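Local coordinates for molybdopterin synthase catalytic subunit (Helicobacter pylori, PDB 3RPF), which probably converts precursor Z into molybdopterin by adding two sulfur atoms, supplied by the carrier protein MoaD, to form the dithiolene group, at residues Leu72-Lys77 with Leu105-Asn110. Numbering follows the deposited sequence.
Sequences LGVVLK and LELYEN
A single methyl group, CD1 of L107, is the atom of 105-110 that makes the close contacts with 72-77, meeting both V74 and L72: an example of one leucine of a helix packing where strand 74-82 follows the end of helix 55-71. It lies 3.5 Å from V74 CB and stays close to both valine methyls, CG1 at 3.8 Å and CG2 at 3.7 Å, so it sits over the face formed by CB and its two methyls, beyond CB as seen from CA. With V74 CG1 anti to the backbone N (chi1 172°) and CG2 anti to the carbonyl carbon, neither branch lies much nearer the leucine. From the turn before the strand, L72 reaches the same atom more loosely and at a slant, its own CD1 4.0 Å from L107 CD1.

The turn brings L72 and V74 to the same leucine. G73, at positive phi, is the C-prime residue of a Schellman motif that closes helix 55-71, with V74 N bonded to A69 O and G73 N to K70 O. W65 and A69 of that helix also touch L107, while L105 and Y108 pack on strand 32-39. With no hydrogen bond between 72-77 and 105-110, the contact is apolar, consistent with van der Waals contact and burial of V74 and L107; N103 ND2, bonded to L72 O, adds a polar link between turn and helix.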
loop_
_atom_site.group_PDB
_atom_site.type_symbol
_atom_site.label_atom_id
_atom_site.label_comp_id
_atom_site.label_asym_id
_atom_site.label_seq_id
_atom_site.Cartn_x
_atom_site.Cartn_y
_atom_site.Cartn_z
ATOM N N LEU A 72 0.696 17.774 -1.400
ATOM C CA LEU A 72 -0.616 17.134 -1.493
ATOM C C LEU A 72 -1.141 16.707 -0.134
ATOM O O LEU A 72 -2.131 15.990 -0.055
ATOM C CB LEU A 72 -0.558 15.917 -2.414
ATOM C CG LEU A 72 -0.291 16.188 -3.891
ATOM C CD1 LEU A 72 -0.357 14.894 -4.675
ATOM C CD2 LEU A 72 -1.295 17.171 -4.428
ATOM N N GLY A 73 -0.475 17.130 0.935
ATOM C CA GLY A 73 -0.943 16.807 2.277
ATOM C C GLY A 73 -0.535 15.413 2.726
ATOM O O GLY A 73 -1.078 14.885 3.693
ATOM N N VAL A 74 0.430 14.817 2.032
ATOM C CA VAL A 74 0.872 13.455 2.335
ATOM C C VAL A 74 2.314 13.415 2.849
ATOM O O VAL A 74 3.203 14.024 2.255
ATOM C CB VAL A 74 0.771 12.580 1.076
ATOM C CG1 VAL A 74 1.413 11.208 1.296
ATOM C CG2 VAL A 74 -0.700 12.439 0.660
ATOM N N VAL A 75 2.533 12.698 3.952
ATOM C CA VAL A 75 3.874 12.424 4.449
ATOM C C VAL A 75 4.420 11.159 3.814
ATOM O O VAL A 75 3.855 10.067 3.972
ATOM C CB VAL A 75 3.904 12.226 5.959
ATOM C CG1 VAL A 75 5.298 11.770 6.402
ATOM C CG2 VAL A 75 3.526 13.518 6.670
ATOM N N LEU A 76 5.525 11.302 3.100
ATOM C CA LEU A 76 6.133 10.162 2.433
ATOM C C LEU A 76 7.537 9.988 2.972
ATOM O O LEU A 76 8.358 10.908 2.891
ATOM C CB LEU A 76 6.166 10.410 0.928
ATOM C CG LEU A 76 6.796 9.320 0.053
ATOM C CD1 LEU A 76 5.991 8.014 0.122
ATOM C CD2 LEU A 76 6.906 9.808 -1.392
ATOM N N LYS A 77 7.813 8.820 3.547
ATOM C CA LYS A 77 9.158 8.527 4.059
ATOM C C LYS A 77 9.573 7.134 3.670
ATOM O O LYS A 77 8.724 6.289 3.340
ATOM C CB LYS A 77 9.189 8.664 5.581
ATOM C CG LYS A 77 8.810 10.066 6.040
ATOM C CD LYS A 77 8.850 10.183 7.551
ATOM C CE LYS A 77 8.598 11.628 7.974
ATOM N NZ LYS A 77 8.737 11.803 9.448
ATOM N N LEU A 105 -2.806 7.032 -1.357
ATOM C CA LEU A 105 -2.722 5.822 -2.174
ATOM C C LEU A 105 -2.125 6.097 -3.556
ATOM O O LEU A 105 -1.431 5.252 -4.111
ATOM C CB LEU A 105 -4.106 5.187 -2.330
ATOM C CG LEU A 105 -4.587 4.403 -1.114
ATOM C CD1 LEU A 105 -6.087 4.111 -1.224
ATOM C CD2 LEU A 105 -3.813 3.124 -0.989
ATOM N N GLU A 106 -2.415 7.264 -4.120
ATOM C CA GLU A 106 -1.909 7.602 -5.445
ATOM C C GLU A 106 -0.403 7.821 -5.395
ATOM O O GLU A 106 0.332 7.296 -6.229
ATOM C CB GLU A 106 -2.612 8.850 -5.998
ATOM N N LEU A 107 0.068 8.579 -4.412
ATOM C CA LEU A 107 1.516 8.794 -4.281
ATOM C C LEU A 107 2.253 7.479 -4.024
ATOM O O LEU A 107 3.350 7.251 -4.530
ATOM C CB LEU A 107 1.801 9.780 -3.162
ATOM C CG LEU A 107 1.650 11.235 -3.581
ATOM C CD1 LEU A 107 1.348 12.089 -2.373
ATOM C CD2 LEU A 107 2.924 11.693 -4.270
ATOM N N TYR A 108 1.631 6.613 -3.235
ATOM C CA TYR A 108 2.231 5.336 -2.858
ATOM C C TYR A 108 2.524 4.509 -4.098
ATOM O O TYR A 108 3.654 4.063 -4.293
ATOM C CB TYR A 108 1.245 4.622 -1.958
ATOM C CG TYR A 108 1.538 3.199 -1.527
ATOM C CD1 TYR A 108 2.300 2.927 -0.396
ATOM C CD2 TYR A 108 0.942 2.127 -2.182
ATOM C CE1 TYR A 108 2.518 1.612 0.029
ATOM C CE2 TYR A 108 1.144 0.825 -1.767
ATOM C CZ TYR A 108 1.912 0.563 -0.665
ATOM O OH TYR A 108 2.060 -0.766 -0.275
ATOM N N GLU A 109 1.505 4.327 -4.932
ATOM C CA GLU A 109 1.649 3.638 -6.212
ATOM C C GLU A 109 2.719 4.292 -7.075
ATOM O O GLU A 109 3.628 3.622 -7.573
ATOM C CB GLU A 109 0.320 3.678 -6.975
ATOM N N ASN A 110 2.587 5.596 -7.278
ATOM C CA ASN A 110 3.491 6.312 -8.171
ATOM C C ASN A 110 4.929 6.295 -7.661
ATOM O O ASN A 110 5.872 6.097 -8.429
ATOM C CB ASN A 110 3.015 7.751 -8.377
ATOM C CG ASN A 110 1.722 7.833 -9.176
ATOM O OD1 ASN A 110 1.382 6.917 -9.922
ATOM N ND2 ASN A 110 1.000 8.936 -9.023
#